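Local coordinates for protein acetyltransferase, GNAT family (Colwellia psychrerythraea, PDB 3IWG) that probably transfers acyl groups other than amino-acyl groups, most likely acetyl, as a member of the GNAT family, at residues Thr156-Ala159 / Ala160-Ala164. Sequence-based numbering, arbitrary orientation.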
# COMPACT_ATOMS: atom_id res chain seq x y z
N THR A 156 2.17 12.35 6.41
CA THR A 156 2.47 13.11 7.60
C THR A 156 1.20 13.60 8.32
O THR A 156 1.08 13.48 9.55
CB THR A 156 3.29 14.34 7.22
OG1 THR A 156 4.50 13.90 6.62
CG2 THR A 156 3.58 15.18 8.43
N PHE A 157 0.27 14.15 7.56
CA PHE A 157 -1.01 14.57 8.15
C PHE A 157 -1.74 13.39 8.89
O PHE A 157 -2.12 13.51 10.06
CB PHE A 157 -1.89 15.21 7.06
CG PHE A 157 -3.22 15.66 7.56
CD1 PHE A 157 -4.33 14.87 7.38
CD2 PHE A 157 -3.35 16.87 8.25
CE1 PHE A 157 -5.55 15.26 7.84
CE2 PHE A 157 -4.56 17.27 8.71
CZ PHE A 157 -5.67 16.46 8.52
N ALA A 158 -1.85 12.23 8.23
CA ALA A 158 -2.54 11.13 8.87
C ALA A 158 -1.74 10.57 10.03
O ALA A 158 -2.32 10.25 11.07
CB ALA A 158 -2.87 10.04 7.87
N ALA A 159 -0.42 10.46 9.88
CA ALA A 159 0.40 9.89 10.94
C ALA A 159 0.25 10.74 12.21
O ALA A 159 0.03 10.21 13.32
CB ALA A 159 1.91 9.81 10.52
N ALA A 160 0.34 12.06 12.04
CA ALA A 160 0.20 13.01 13.15
C ALA A 160 -1.20 12.96 13.76
O ALA A 160 -1.35 13.11 14.97
CB ALA A 160 0.53 14.44 12.69
N ASN A 161 -2.23 12.72 12.95
CA ASN A 161 -3.61 12.79 13.49
C ASN A 161 -4.19 11.49 13.91
O ASN A 161 -4.95 11.47 14.84
CB ASN A 161 -4.57 13.48 12.52
CG ASN A 161 -4.36 14.95 12.49
OD1 ASN A 161 -4.70 15.64 13.45
ND2 ASN A 161 -3.78 15.45 11.41
N ILE A 162 -3.90 10.38 13.26
CA ILE A 162 -4.50 9.10 13.71
C ILE A 162 -3.45 8.08 14.18
O ILE A 162 -3.81 6.98 14.57
CB ILE A 162 -5.38 8.44 12.60
CG1 ILE A 162 -4.51 8.04 11.39
CG2 ILE A 162 -6.53 9.36 12.17
CD1 ILE A 162 -5.23 7.19 10.34
N GLY A 163 -2.16 8.39 14.11
CA GLY A 163 -1.15 7.47 14.67
C GLY A 163 -0.90 6.16 13.91
O GLY A 163 -0.14 5.32 14.36
N ALA A 164 -1.53 5.96 12.74
CA ALA A 164 -1.15 4.84 11.85
C ALA A 164 0.31 5.00 11.44
O ALA A 164 0.85 6.11 11.41
CB ALA A 164 -2.07 4.76 10.62
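Phe157 and Asn161, one turn apart at the C-terminal end of helix 151-162, meet through ring and side-chain amide. Asn161 ND2 sits above one face of the ring, offset toward its rim, 3.3 Å from Phe157 CE2, with the two planes 54° apart. Phe157 CG is anti to the backbone N (chi1 180°), which turns the ring outward beside its own carbonyl; the Asn161 side chain folds back toward it. The same ND2 donates to Phe157 O (2.9 Å) through a bent bond, from above the carbonyl plane, while Asn161 N reaches that oxygen from the opposite face (3.0 Å). Asn161 OD1 accepts from Gln216 N, beyond the helix. Among backbone bonds, Ile162 N to Ala158 O is short and nearly straight (2.7 Å, 172°); Gly163 N to Ala159 O (3.0 Å) closes the last turn, and Gly163 leaves helical geometry with positive phi. Apolar contact is slight: Ile162 CG1 lies 4.4 Å from Ala158 CB, and both side chains also touch Ile213 of strand 207-214. Cutting Phe157 back to an alanine would probably strip ND2 of its aromatic cover and open a gap against Ile213, Leu191 and Ala194, though both amide bonds would remain. Held by Phe157 O at ND2 and by Gln216 N at OD1, the Asn161 amide ties the helix end to the chain just after strand 207-214.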